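Local coordinates for protein Hcp1 family type VI secretion system effector (Salmonella typhimurium, PDB 5XHH) that probably assembles into the hexameric rings that stack as the inner tube of the type VI secretion system and carry effectors, at residues A[8-13]-A[79-84]; A[56-61]-A[125-130]; A[28-33]-A[97-102]; A[131-136]-A[148-153]. All blocks are in the same frame, centred on the assembly; numbering follows the deposited sequence.

Overall arrangement
Contact 2 is the buried one, with six of its eight touching residues buried: it joins 56-61 to 125-130 inside the four-stranded sheet, with hydrophobic side chains turned inward and acids on the other face. Contacts 1 and 4 belong to the seven-stranded sheet, their centres about 17 Å apart. Contact 1 is apolar on one face and water-bridged on the other, whereas contact 4 is a more exposed, partly buried hairpin ladder held mainly by backbone bonds. Contact 3 has no hydrogen bond across it; its aromatic rings span the two sheets. Strand 97-102 of contact 3 stands between strands 79-88 and 131-137 of contacts 1 and 4, while its R31 forms a salt bridge with D57 of contact 2.

Contact 1 of 4, residues A[8-13]-A[79-84]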
loop_
_atom_site.group_PDB
_atom_site.type_symbol
_atom_site.label_atom_id
_atom_site.label_comp_id
_atom_site.label_asym_id
_atom_site.label_seq_id
_atom_site.Cartn_x
_atom_site.Cartn_y
_atom_site.Cartn_z
ATOM N N LYS A 8 -5.726 -2.831 3.791
ATOM C CA LYS A 8 -6.971 -3.437 3.358
ATOM C C LYS A 8 -6.994 -3.405 1.836
ATOM O O LYS A 8 -7.053 -2.330 1.237
ATOM C CB LYS A 8 -8.157 -2.677 3.946
ATOM C CG LYS A 8 -9.515 -3.230 3.514
ATOM C CD LYS A 8 -10.623 -2.205 3.698
ATOM C CE LYS A 8 -11.990 -2.851 3.496
ATOM N NZ LYS A 8 -13.035 -1.841 3.250
ATOM N N ILE A 9 -6.958 -4.575 1.206
ATOM C CA ILE A 9 -6.979 -4.684 -0.243
ATOM C C ILE A 9 -8.285 -5.343 -0.672
ATOM O O ILE A 9 -8.601 -6.450 -0.223
ATOM C CB ILE A 9 -5.775 -5.483 -0.768
ATOM C CG1 ILE A 9 -4.459 -4.848 -0.305
ATOM C CG2 ILE A 9 -5.829 -5.548 -2.290
ATOM C CD1 ILE A 9 -3.239 -5.623 -0.748
ATOM N N ASP A 10 -9.036 -4.669 -1.546
ATOM C CA ASP A 10 -10.267 -5.253 -2.074
ATOM C C ASP A 10 -9.975 -6.616 -2.692
ATOM O O ASP A 10 -9.058 -6.758 -3.506
ATOM C CB ASP A 10 -10.897 -4.337 -3.125
ATOM C CG ASP A 10 -11.596 -3.133 -2.531
ATOM O OD1 ASP A 10 -11.770 -3.071 -1.300
ATOM O OD2 ASP A 10 -12.007 -2.257 -3.318
ATOM N N GLY A 11 -10.742 -7.623 -2.288
ATOM C CA GLY A 11 -10.576 -8.957 -2.819
ATOM C C GLY A 11 -9.350 -9.711 -2.343
ATOM O O GLY A 11 -9.185 -10.877 -2.712
ATOM N N ILE A 12 -8.488 -9.097 -1.535
ATOM C CA ILE A 12 -7.281 -9.770 -1.060
ATOM C C ILE A 12 -7.205 -9.636 0.451
ATOM O O ILE A 12 -6.518 -8.753 0.977
ATOM C CB ILE A 12 -6.012 -9.212 -1.734
ATOM C CG1 ILE A 12 -6.083 -9.433 -3.240
ATOM C CG2 ILE A 12 -4.756 -9.912 -1.221
ATOM C CD1 ILE A 12 -4.862 -9.001 -3.980
ATOM N N ASP A 13 -7.913 -10.511 1.153
ATOM C CA ASP A 13 -7.877 -10.516 2.603
ATOM C C ASP A 13 -6.510 -10.919 3.122
ATOM O O ASP A 13 -5.818 -11.763 2.546
ATOM C CB ASP A 13 -8.908 -11.486 3.174
ATOM C CG ASP A 13 -10.322 -11.010 2.973
ATOM O OD1 ASP A 13 -10.502 -9.855 2.533
ATOM O OD2 ASP A 13 -11.244 -11.791 3.275
ATOM N N ILE A 79 -7.581 -3.852 -9.050
ATOM C CA ILE A 79 -8.031 -3.723 -7.668
ATOM C C ILE A 79 -8.689 -2.354 -7.520
ATOM O O ILE A 79 -8.014 -1.338 -7.722
ATOM C CB ILE A 79 -6.870 -3.860 -6.678
ATOM C CG1 ILE A 79 -6.197 -5.220 -6.813
ATOM C CG2 ILE A 79 -7.369 -3.614 -5.271
ATOM C CD1 ILE A 79 -4.863 -5.292 -6.094
ATOM N N PRO A 80 -9.986 -2.278 -7.198
ATOM C CA PRO A 80 -10.626 -0.946 -7.058
ATOM C C PRO A 80 -9.964 -0.046 -6.025
ATOM O O PRO A 80 -9.608 1.089 -6.353
ATOM C CB PRO A 80 -12.078 -1.297 -6.686
ATOM C CG PRO A 80 -12.306 -2.637 -7.380
ATOM C CD PRO A 80 -10.976 -3.370 -7.264
ATOM N N GLN A 81 -9.760 -0.509 -4.792
ATOM C CA GLN A 81 -9.115 0.363 -3.818
ATOM C C GLN A 81 -8.340 -0.452 -2.787
ATOM O O GLN A 81 -8.504 -1.672 -2.662
ATOM C CB GLN A 81 -10.128 1.303 -3.130
ATOM C CG GLN A 81 -10.853 0.729 -1.942
ATOM C CD GLN A 81 -11.542 1.788 -1.072
ATOM O OE1 GLN A 81 -11.926 1.495 0.047
ATOM N NE2 GLN A 81 -11.706 3.008 -1.589
ATOM N N ALA A 82 -7.472 0.258 -2.065
ATOM C CA ALA A 82 -6.711 -0.286 -0.951
ATOM C C ALA A 82 -6.519 0.828 0.063
ATOM O O ALA A 82 -6.340 1.978 -0.317
ATOM C CB ALA A 82 -5.342 -0.828 -1.397
ATOM N N ILE A 83 -6.551 0.488 1.345
ATOM C CA ILE A 83 -6.474 1.481 2.406
ATOM C C ILE A 83 -5.338 1.096 3.330
ATOM O O ILE A 83 -5.335 -0.003 3.896
ATOM C CB ILE A 83 -7.786 1.593 3.195
ATOM C CG1 ILE A 83 -8.946 1.921 2.254
ATOM C CG2 ILE A 83 -7.633 2.648 4.270
ATOM C CD1 ILE A 83 -10.325 1.922 2.933
ATOM N N LEU A 84 -4.377 1.994 3.488
ATOM C CA LEU A 84 -3.232 1.785 4.353
ATOM C C LEU A 84 -3.409 2.701 5.552
ATOM O O LEU A 84 -3.550 3.912 5.390
ATOM C CB LEU A 84 -1.928 2.073 3.601
ATOM C CG LEU A 84 -0.601 1.609 4.209
ATOM C CD1 LEU A 84 0.558 1.917 3.257
ATOM C CD2 LEU A 84 -0.345 2.273 5.547
HETATM O O HOH W 1 -13.614 -1.232 0.640
#
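I9 and I79 meet through their methyls on the buried face, I9 CG2 resting 3.9 Å from I79 CG2 and just as near to I79 CD1. With I9 CG1 anti to its carbonyl carbon (chi1 -57°), CG2 is left as the branch that reaches I79, and CG1 stands beside the A82 methyl. I12 adds CD1 at 4.3 Å from I79 CD1, and L69 and Y72 of helix 66-75 cover this apolar patch. Outward from it runs the backbone. K8 and I83 exchange two bonds, K8 N to I83 O and I83 N to K8 O, each 2.9 Å, and A82 CA also brings its hydrogen to K8 O. The next rung is D10 N to Q81 O at 3.2 Å, a nearly straight bond. D10 then turns its carboxylate back on the partner strand: OD2 takes a weak bond from Q81 N, 3.2 Å long and bent to 131°, and touches the CB of P80. On the K8 and I83 face, one water accepts from K8 NZ at 2.7 Å and donates to D10 OD1 and Q81 OE1, tying three polar side chains together at the edge. A type II turn from I9 to I12, with G11 at positive phi, carries the chain off the sheet, so the whole is an antiparallel strand pair that ends in a turn, within the beta-barrel fold of the Hcp family.

Contact 2 of 4, residues A[56-61]-A[125-130]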
loop_
_atom_site.group_PDB
_atom_site.type_symbol
_atom_site.label_atom_id
_atom_site.label_comp_id
_atom_site.label_asym_id
_atom_site.label_seq_id
_atom_site.Cartn_x
_atom_site.Cartn_y
_atom_site.Cartn_z
ATOM N N LEU A 56 3.482 1.610 -4.583
ATOM C CA LEU A 56 3.542 1.312 -3.163
ATOM C C LEU A 56 4.374 0.050 -2.958
ATOM O O LEU A 56 4.021 -1.018 -3.470
ATOM C CB LEU A 56 2.134 1.120 -2.605
ATOM C CG LEU A 56 2.120 0.640 -1.149
ATOM C CD1 LEU A 56 2.711 1.704 -0.184
ATOM C CD2 LEU A 56 0.719 0.266 -0.743
ATOM N N ASP A 57 5.486 0.170 -2.230
ATOM C CA ASP A 57 6.290 -0.981 -1.828
ATOM C C ASP A 57 5.968 -1.292 -0.368
ATOM O O ASP A 57 6.062 -0.408 0.484
ATOM C CB ASP A 57 7.783 -0.681 -2.030
ATOM C CG ASP A 57 8.715 -1.834 -1.586
ATOM O OD1 ASP A 57 8.588 -2.348 -0.457
ATOM O OD2 ASP A 57 9.607 -2.210 -2.368
ATOM N N PHE A 58 5.578 -2.531 -0.071
ATOM C CA PHE A 58 5.361 -2.896 1.324
ATOM C C PHE A 58 5.899 -4.294 1.596
ATOM O O PHE A 58 6.110 -5.089 0.681
ATOM C CB PHE A 58 3.881 -2.771 1.741
ATOM C CG PHE A 58 2.972 -3.856 1.221
ATOM C CD1 PHE A 58 2.755 -5.009 1.960
ATOM C CD2 PHE A 58 2.286 -3.694 0.040
ATOM C CE1 PHE A 58 1.910 -6.011 1.494
ATOM C CE2 PHE A 58 1.423 -4.686 -0.428
ATOM C CZ PHE A 58 1.235 -5.839 0.306
ATOM N N ASP A 59 6.127 -4.571 2.877
ATOM C CA ASP A 59 6.641 -5.853 3.357
ATOM C C ASP A 59 5.617 -6.458 4.313
ATOM O O ASP A 59 5.009 -5.738 5.120
ATOM C CB ASP A 59 7.997 -5.657 4.081
ATOM C CG ASP A 59 8.750 -6.970 4.341
ATOM O OD1 ASP A 59 8.424 -8.038 3.759
ATOM O OD2 ASP A 59 9.697 -6.925 5.152
ATOM N N HIS A 60 5.401 -7.766 4.217
ATOM C CA HIS A 60 4.604 -8.416 5.247
ATOM C C HIS A 60 5.136 -9.828 5.446
ATOM O O HIS A 60 5.891 -10.346 4.619
ATOM C CB HIS A 60 3.107 -8.427 4.889
ATOM C CG HIS A 60 2.764 -9.333 3.741
ATOM N ND1 HIS A 60 1.716 -10.229 3.785
ATOM C CD2 HIS A 60 3.346 -9.496 2.531
ATOM C CE1 HIS A 60 1.670 -10.903 2.650
ATOM N NE2 HIS A 60 2.648 -10.477 1.873
ATOM N N TYR A 61 4.763 -10.442 6.566
ATOM C CA TYR A 61 5.012 -11.870 6.714
ATOM C C TYR A 61 4.186 -12.619 5.682
ATOM O O TYR A 61 3.087 -12.193 5.326
ATOM C CB TYR A 61 4.665 -12.349 8.128
ATOM C CG TYR A 61 5.623 -11.844 9.174
ATOM C CD1 TYR A 61 6.975 -12.107 9.070
ATOM C CD2 TYR A 61 5.178 -11.109 10.261
ATOM C CE1 TYR A 61 7.864 -11.642 10.004
ATOM C CE2 TYR A 61 6.069 -10.634 11.221
ATOM C CZ TYR A 61 7.411 -10.907 11.076
ATOM O OH TYR A 61 8.325 -10.461 11.996
ATOM N N VAL A 125 6.136 -6.647 -1.715
ATOM C CA VAL A 125 5.058 -6.512 -2.683
ATOM C C VAL A 125 5.072 -5.089 -3.216
ATOM O O VAL A 125 5.238 -4.129 -2.457
ATOM C CB VAL A 125 3.683 -6.826 -2.051
ATOM C CG1 VAL A 125 2.572 -6.709 -3.096
ATOM C CG2 VAL A 125 3.688 -8.201 -1.399
ATOM N N GLU A 126 4.893 -4.950 -4.516
ATOM C CA GLU A 126 4.690 -3.654 -5.127
ATOM C C GLU A 126 3.324 -3.634 -5.785
ATOM O O GLU A 126 2.976 -4.565 -6.532
ATOM C CB GLU A 126 5.771 -3.340 -6.141
ATOM C CG GLU A 126 7.139 -3.133 -5.528
ATOM C CD GLU A 126 8.152 -2.759 -6.585
ATOM O OE1 GLU A 126 7.725 -2.194 -7.615
ATOM O OE2 GLU A 126 9.358 -3.030 -6.392
ATOM N N LEU A 127 2.572 -2.567 -5.492
ATOM C CA LEU A 127 1.265 -2.287 -6.072
ATOM C C LEU A 127 1.345 -0.952 -6.789
ATOM O O LEU A 127 1.697 0.066 -6.180
ATOM C CB LEU A 127 0.173 -2.224 -5.006
ATOM C CG LEU A 127 0.025 -3.305 -3.945
ATOM C CD1 LEU A 127 -1.037 -2.887 -2.949
ATOM C CD2 LEU A 127 -0.305 -4.652 -4.563
ATOM N N SER A 128 1.030 -0.945 -8.074
ATOM C CA SER A 128 0.902 0.332 -8.742
ATOM C C SER A 128 -0.477 0.895 -8.445
ATOM O O SER A 128 -1.429 0.151 -8.224
ATOM C CB SER A 128 1.110 0.181 -10.245
ATOM O OG SER A 128 0.060 -0.589 -10.778
ATOM N N PHE A 129 -0.571 2.221 -8.392
ATOM C CA PHE A 129 -1.847 2.878 -8.163
ATOM C C PHE A 129 -1.908 4.135 -9.017
ATOM O O PHE A 129 -0.887 4.780 -9.271
ATOM C CB PHE A 129 -2.061 3.230 -6.672
ATOM C CG PHE A 129 -0.997 4.125 -6.100
ATOM C CD1 PHE A 129 0.144 3.588 -5.529
ATOM C CD2 PHE A 129 -1.131 5.500 -6.142
ATOM C CE1 PHE A 129 1.136 4.411 -5.003
ATOM C CE2 PHE A 129 -0.148 6.329 -5.622
ATOM C CZ PHE A 129 0.994 5.776 -5.047
ATOM N N SER A 130 -3.105 4.483 -9.464
ATOM C CA SER A 130 -3.220 5.712 -10.228
ATOM C C SER A 130 -3.674 6.904 -9.400
ATOM O O SER A 130 -3.440 8.036 -9.824
ATOM C CB SER A 130 -4.147 5.512 -11.433
ATOM O OG SER A 130 -5.280 4.780 -11.069
#
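An antiparallel pair in the four-stranded sheet of the Hcp barrel brings L56 against L127 and F58 against V125, two hydrogen-bonded pairs with the non-hydrogen-bonded D57 and E126 between them. Four backbone bonds hold it; the shortest, L56 N to L127 O at 2.8 Å, is also the most bent (143°). On the inward face, F58 has its CG placed between backbone N and carbonyl carbon (chi1 75°), which swings the ring across to the neighbouring strand. V125 CB then lies over one face of it, 3.8 Å from the ring centroid in a CH-pi contact, while L127 CD1 comes within 4.0 Å of F58 CE2. L56 CD2 packs on L127 CD1 at 4.2 Å, and the F129 ring presents its edge to L56 N. Helix 66-75 reaches the same region, L69 touching both V125 and H60, whose NE2 bonds to E123. On the other face the acids cross, D57 OD2 standing 4.1 Å from E126 OE2. This closeness might raise the proton affinity of one carboxylate, but R31, salt-bridged to D57 OD1, probably balances the charge of D57, whereas N55 ND2 only donates a hydrogen bond to E126 OE1.

Contact 3 of 4, residues A[28-33]-A[97-102]; sequences LSWRWN and LKYTFT
Y99 lies with W32 over one face of its ring and turns an edge to W30. Its CB leaves strand 97-102 toward the other sheet, and chi1 of -55°, with CG anti to the carbonyl carbon, carries the ring out to both tryptophans. On the covered face, W32 CZ2 stands near CD1 and CE1, 3.5 Å from CE1. W32 NE1 sits 3.7 Å above the plane of the Y99 ring, over its centre, so the W32 indole stands edge-on to Y99 with planes 88° apart. This aromatic cluster bridges strand 29-36 of the four-stranded sheet and strand 97-102 of the seven-stranded one, packing between the two sheets without a single hydrogen bond across the contact. At the edge, Y99 CE2 approaches W30 CH2 at 3.4 Å, and at the tip Y99 OH lies 3.3 Å from the same W30 CH2; the edge of Y99 thus faces the six-membered ring of W30, offset, with planes at 68°. L97 CD2 touches W30 CZ2 at 4.2 Å. F101 turns its own edge to the W32 face, and F101 also meets the ring of F129.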
loop_
_atom_site.group_PDB
_atom_site.type_symbol
_atom_site.label_atom_id
_atom_site.label_comp_id
_atom_site.label_asym_id
_atom_site.label_seq_id
_atom_site.Cartn_x
_atom_site.Cartn_y
_atom_site.Cartn_z
ATOM N N LEU A 28 4.688 -4.833 7.791
ATOM C CA LEU A 28 5.933 -4.593 8.510
ATOM C C LEU A 28 6.532 -3.224 8.177
ATOM O O LEU A 28 7.011 -2.532 9.075
ATOM C CB LEU A 28 6.931 -5.711 8.207
ATOM C CG LEU A 28 6.428 -7.115 8.607
ATOM C CD1 LEU A 28 7.208 -8.190 7.906
ATOM C CD2 LEU A 28 6.476 -7.299 10.143
ATOM N N SER A 29 6.488 -2.812 6.910
ATOM C CA SER A 29 7.018 -1.522 6.481
ATOM C C SER A 29 6.494 -1.226 5.082
ATOM O O SER A 29 6.001 -2.114 4.387
ATOM C CB SER A 29 8.549 -1.509 6.498
ATOM O OG SER A 29 9.077 -2.329 5.483
ATOM N N TRP A 30 6.645 0.029 4.658
ATOM C CA TRP A 30 6.047 0.488 3.406
ATOM C C TRP A 30 6.736 1.773 2.988
ATOM O O TRP A 30 7.276 2.494 3.823
ATOM C CB TRP A 30 4.535 0.716 3.551
ATOM C CG TRP A 30 4.220 1.759 4.574
ATOM C CD1 TRP A 30 3.929 1.560 5.891
ATOM C CD2 TRP A 30 4.188 3.178 4.365
ATOM N NE1 TRP A 30 3.721 2.758 6.516
ATOM C CE2 TRP A 30 3.885 3.773 5.604
ATOM C CE3 TRP A 30 4.400 4.002 3.249
ATOM C CZ2 TRP A 30 3.765 5.166 5.762
ATOM C CZ3 TRP A 30 4.292 5.399 3.410
ATOM C CH2 TRP A 30 3.971 5.956 4.653
ATOM N N ARG A 31 6.691 2.067 1.692
ATOM C CA ARG A 31 7.203 3.333 1.184
ATOM C C ARG A 31 6.653 3.585 -0.216
ATOM O O ARG A 31 6.291 2.658 -0.944
ATOM C CB ARG A 31 8.741 3.368 1.175
ATOM C CG ARG A 31 9.423 2.524 0.105
ATOM C CD ARG A 31 9.475 1.055 0.513
ATOM N NE ARG A 31 10.027 0.857 1.852
ATOM C CZ ARG A 31 9.872 -0.255 2.565
ATOM N NH1 ARG A 31 10.399 -0.351 3.777
ATOM N NH2 ARG A 31 9.177 -1.270 2.073
ATOM N N TRP A 32 6.608 4.866 -0.574
ATOM C CA TRP A 32 6.267 5.340 -1.911
ATOM C C TRP A 32 6.709 6.792 -1.983
ATOM O O TRP A 32 7.010 7.406 -0.958
ATOM C CB TRP A 32 4.768 5.188 -2.217
ATOM C CG TRP A 32 3.822 5.993 -1.321
ATOM C CD1 TRP A 32 3.375 5.646 -0.085
ATOM C CD2 TRP A 32 3.197 7.257 -1.630
ATOM N NE1 TRP A 32 2.520 6.614 0.405
ATOM C CE2 TRP A 32 2.396 7.612 -0.523
ATOM C CE3 TRP A 32 3.251 8.121 -2.724
ATOM C CZ2 TRP A 32 1.649 8.792 -0.486
ATOM C CZ3 TRP A 32 2.499 9.289 -2.694
ATOM C CH2 TRP A 32 1.715 9.617 -1.580
ATOM N N ASN A 33 6.784 7.335 -3.201
ATOM C CA ASN A 33 7.086 8.755 -3.311
ATOM C C ASN A 33 6.461 9.351 -4.564
ATOM O O ASN A 33 6.132 8.656 -5.527
ATOM C CB ASN A 33 8.606 9.051 -3.263
ATOM C CG ASN A 33 9.356 8.631 -4.516
ATOM O OD1 ASN A 33 9.262 9.275 -5.568
ATOM N ND2 ASN A 33 10.159 7.578 -4.389
ATOM N N LEU A 97 -2.746 8.183 10.624
ATOM C CA LEU A 97 -2.352 8.323 9.219
ATOM C C LEU A 97 -3.083 7.331 8.321
ATOM O O LEU A 97 -3.120 6.132 8.620
ATOM C CB LEU A 97 -0.827 8.159 9.071
ATOM C CG LEU A 97 -0.191 8.245 7.674
ATOM C CD1 LEU A 97 -0.397 9.629 6.998
ATOM C CD2 LEU A 97 1.306 7.871 7.741
ATOM N N LYS A 98 -3.610 7.817 7.190
ATOM C CA LYS A 98 -4.338 6.950 6.261
ATOM C C LYS A 98 -4.066 7.331 4.807
ATOM O O LYS A 98 -4.132 8.504 4.445
ATOM C CB LYS A 98 -5.843 7.005 6.553
ATOM C CG LYS A 98 -6.725 6.230 5.589
ATOM C CD LYS A 98 -8.143 6.025 6.202
ATOM C CE LYS A 98 -9.196 5.803 5.133
ATOM N NZ LYS A 98 -10.558 5.340 5.626
ATOM N N TYR A 99 -3.745 6.343 3.976
ATOM C CA TYR A 99 -3.681 6.520 2.531
ATOM C C TYR A 99 -4.750 5.648 1.889
ATOM O O TYR A 99 -4.830 4.446 2.170
ATOM C CB TYR A 99 -2.315 6.136 1.946
ATOM C CG TYR A 99 -1.124 6.839 2.546
ATOM C CD1 TYR A 99 -0.784 8.129 2.164
ATOM C CD2 TYR A 99 -0.319 6.198 3.470
ATOM C CE1 TYR A 99 0.330 8.776 2.716
ATOM C CE2 TYR A 99 0.775 6.828 4.028
ATOM C CZ TYR A 99 1.094 8.115 3.643
ATOM O OH TYR A 99 2.183 8.714 4.196
ATOM N N THR A 100 -5.540 6.237 1.011
ATOM C CA THR A 100 -6.548 5.518 0.235
ATOM C C THR A 100 -6.096 5.553 -1.218
ATOM O O THR A 100 -6.033 6.625 -1.826
ATOM C CB THR A 100 -7.932 6.146 0.413
ATOM O OG1 THR A 100 -8.302 6.066 1.793
ATOM C CG2 THR A 100 -8.955 5.410 -0.404
ATOM N N PHE A 101 -5.742 4.393 -1.751
ATOM C CA PHE A 101 -5.296 4.247 -3.128
ATOM C C PHE A 101 -6.443 3.664 -3.943
ATOM O O PHE A 101 -7.252 2.884 -3.428
ATOM C CB PHE A 101 -4.085 3.312 -3.250
ATOM C CG PHE A 101 -2.946 3.621 -2.313
ATOM C CD1 PHE A 101 -2.890 3.051 -1.051
ATOM C CD2 PHE A 101 -1.896 4.427 -2.720
ATOM C CE1 PHE A 101 -1.812 3.314 -0.193
ATOM C CE2 PHE A 101 -0.833 4.694 -1.882
ATOM C CZ PHE A 101 -0.786 4.142 -0.620
ATOM N N THR A 102 -6.507 4.034 -5.222
ATOM C CA THR A 102 -7.488 3.409 -6.099
ATOM C C THR A 102 -6.834 2.934 -7.386
ATOM O O THR A 102 -5.789 3.442 -7.796
ATOM C CB THR A 102 -8.645 4.351 -6.475
ATOM O OG1 THR A 102 -8.161 5.364 -7.358
ATOM C CG2 THR A 102 -9.277 4.971 -5.249
#

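Contact 4 of 4, residues A[131-136]-A[148-153]; sequences TVKQEY and TITAGY
Y136 and Y153 stand at opposite ends of this ladder, each paired through its backbone, with I149 and V132 respectively, but with its ring leading away from the partner strand. The Y153 ring meets F155 edge-to-face, and the Y136 side chain reaches Y96. The Q134 side chain rises on the same face as both rings, its CG 4.0 Å from A151 O, and packs on Y99 of the adjoining strand. On the other face, the extended E135 chain lies side by side with T150: E135 CG sits 3.5 Å from T150 OG1. K133 reaches T150 from farther along the strand. A bend in its chain, with chi3 (-109°) away from a staggered value, brings K133 CE within 3.4 Å of T150 CG2, a tight contact. K133 also faces G152, and because glycine carries no side chain the two CA atoms close to 3.8 Å. Six backbone hydrogen bonds join the strands in three hydrogen-bonded pairs, V132 with Y153, Q134 with A151 and Y136 with I149; the shortest is Q134 N to A151 O at 2.8 Å. T131 OG1 bonds to T102 OG1 of strand 97-102, the hairpin's neighbour in the sheet. Since the side chains mostly graze one another and many are exposed, the hairpin probably owes much of its cohesion to regularly spaced main-chain bonds, with CA-H...O contacts such as T148 CA to Y136 O at 3.1 Å set among them.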
loop_
_atom_site.group_PDB
_atom_site.type_symbol
_atom_site.label_atom_id
_atom_site.label_comp_id
_atom_site.label_asym_id
_atom_site.label_seq_id
_atom_site.Cartn_x
_atom_site.Cartn_y
_atom_site.Cartn_z
ATOM N N THR A 131 -4.288 6.699 -8.228
ATOM C CA THR A 131 -4.663 7.826 -7.382
ATOM C C THR A 131 -4.396 7.503 -5.923
ATOM O O THR A 131 -4.548 6.356 -5.483
ATOM C CB THR A 131 -6.149 8.223 -7.512
ATOM O OG1 THR A 131 -6.922 7.443 -6.593
ATOM C CG2 THR A 131 -6.674 8.001 -8.925
ATOM N N VAL A 132 -4.038 8.540 -5.165
ATOM C CA VAL A 132 -3.808 8.395 -3.731
ATOM C C VAL A 132 -4.393 9.597 -3.016
ATOM O O VAL A 132 -4.304 10.734 -3.498
ATOM C CB VAL A 132 -2.310 8.234 -3.378
ATOM C CG1 VAL A 132 -1.489 9.411 -3.864
ATOM C CG2 VAL A 132 -2.114 8.032 -1.865
ATOM N N LYS A 133 -4.983 9.346 -1.854
ATOM C CA LYS A 133 -5.499 10.417 -1.012
ATOM C C LYS A 133 -5.046 10.145 0.407
ATOM O O LYS A 133 -5.310 9.066 0.946
ATOM C CB LYS A 133 -7.023 10.499 -1.082
ATOM C CG LYS A 133 -7.610 11.331 0.030
ATOM C CD LYS A 133 -9.030 11.764 -0.282
ATOM C CE LYS A 133 -9.085 13.264 -0.575
ATOM N NZ LYS A 133 -10.480 13.814 -0.637
ATOM N N GLN A 134 -4.370 11.104 1.020
ATOM C CA GLN A 134 -3.903 10.914 2.380
ATOM C C GLN A 134 -4.693 11.799 3.333
ATOM O O GLN A 134 -5.068 12.924 2.990
ATOM C CB GLN A 134 -2.390 11.168 2.489
ATOM C CG GLN A 134 -1.927 12.579 2.683
ATOM C CD GLN A 134 -0.389 12.671 2.811
ATOM O OE1 GLN A 134 0.152 12.803 3.911
ATOM N NE2 GLN A 134 0.298 12.610 1.686
ATOM N N GLU A 135 -4.951 11.253 4.520
ATOM C CA GLU A 135 -5.597 11.918 5.637
ATOM C C GLU A 135 -4.711 11.781 6.862
ATOM O O GLU A 135 -4.315 10.671 7.227
ATOM C CB GLU A 135 -6.971 11.300 5.933
ATOM C CG GLU A 135 -7.937 11.389 4.767
ATOM C CD GLU A 135 -9.192 10.560 4.992
ATOM O OE1 GLU A 135 -9.441 9.639 4.186
ATOM O OE2 GLU A 135 -9.905 10.817 5.986
ATOM N N TYR A 136 -4.409 12.905 7.491
ATOM C CA TYR A 136 -3.644 12.972 8.722
ATOM C C TYR A 136 -4.534 13.577 9.798
ATOM O O TYR A 136 -5.213 14.573 9.548
ATOM C CB TYR A 136 -2.372 13.826 8.527
ATOM C CG TYR A 136 -1.537 13.959 9.784
ATOM C CD1 TYR A 136 -0.539 13.034 10.080
ATOM C CD2 TYR A 136 -1.747 15.006 10.678
ATOM C CE1 TYR A 136 0.208 13.142 11.237
ATOM C CE2 TYR A 136 -1.007 15.119 11.834
ATOM C CZ TYR A 136 -0.025 14.193 12.105
ATOM O OH TYR A 136 0.728 14.302 13.246
ATOM N N THR A 148 -8.630 16.921 10.727
ATOM C CA THR A 148 -7.936 16.143 9.704
ATOM C C THR A 148 -7.506 17.020 8.535
ATOM O O THR A 148 -8.314 17.766 7.977
ATOM C CB THR A 148 -8.806 14.996 9.176
ATOM O OG1 THR A 148 -9.635 15.473 8.110
ATOM C CG2 THR A 148 -9.682 14.422 10.280
ATOM N N ILE A 149 -6.236 16.894 8.155
ATOM C CA ILE A 149 -5.686 17.480 6.938
ATOM C C ILE A 149 -5.712 16.406 5.861
ATOM O O ILE A 149 -5.319 15.264 6.115
ATOM C CB ILE A 149 -4.254 17.993 7.173
ATOM C CG1 ILE A 149 -4.177 18.755 8.495
ATOM C CG2 ILE A 149 -3.777 18.850 6.019
ATOM C CD1 ILE A 149 -5.108 19.925 8.559
ATOM N N THR A 150 -6.176 16.757 4.667
ATOM C CA THR A 150 -6.334 15.780 3.604
ATOM C C THR A 150 -5.844 16.371 2.292
ATOM O O THR A 150 -5.964 17.574 2.049
ATOM C CB THR A 150 -7.801 15.333 3.438
ATOM O OG1 THR A 150 -8.327 14.901 4.695
ATOM C CG2 THR A 150 -7.885 14.175 2.491
ATOM N N ALA A 151 -5.301 15.509 1.443
ATOM C CA ALA A 151 -4.897 15.928 0.113
ATOM C C ALA A 151 -4.784 14.683 -0.749
ATOM O O ALA A 151 -4.361 13.633 -0.273
ATOM C CB ALA A 151 -3.561 16.673 0.136
ATOM N N GLY A 152 -5.158 14.803 -2.009
ATOM C CA GLY A 152 -5.137 13.650 -2.881
ATOM C C GLY A 152 -4.918 14.077 -4.307
ATOM O O GLY A 152 -5.151 15.233 -4.674
ATOM N N TYR A 153 -4.478 13.119 -5.118
ATOM C CA TYR A 153 -4.234 13.406 -6.518
ATOM C C TYR A 153 -4.449 12.148 -7.348
ATOM O O TYR A 153 -4.135 11.019 -6.923
ATOM C CB TYR A 153 -2.815 13.967 -6.718
ATOM C CG TYR A 153 -2.549 14.662 -8.041
ATOM C CD1 TYR A 153 -2.879 16.006 -8.230
ATOM C CD2 TYR A 153 -1.933 13.991 -9.086
ATOM C CE1 TYR A 153 -2.615 16.649 -9.437
ATOM C CE2 TYR A 153 -1.665 14.625 -10.290
ATOM C CZ TYR A 153 -2.005 15.953 -10.459
ATOM O OH TYR A 153 -1.730 16.579 -11.660
#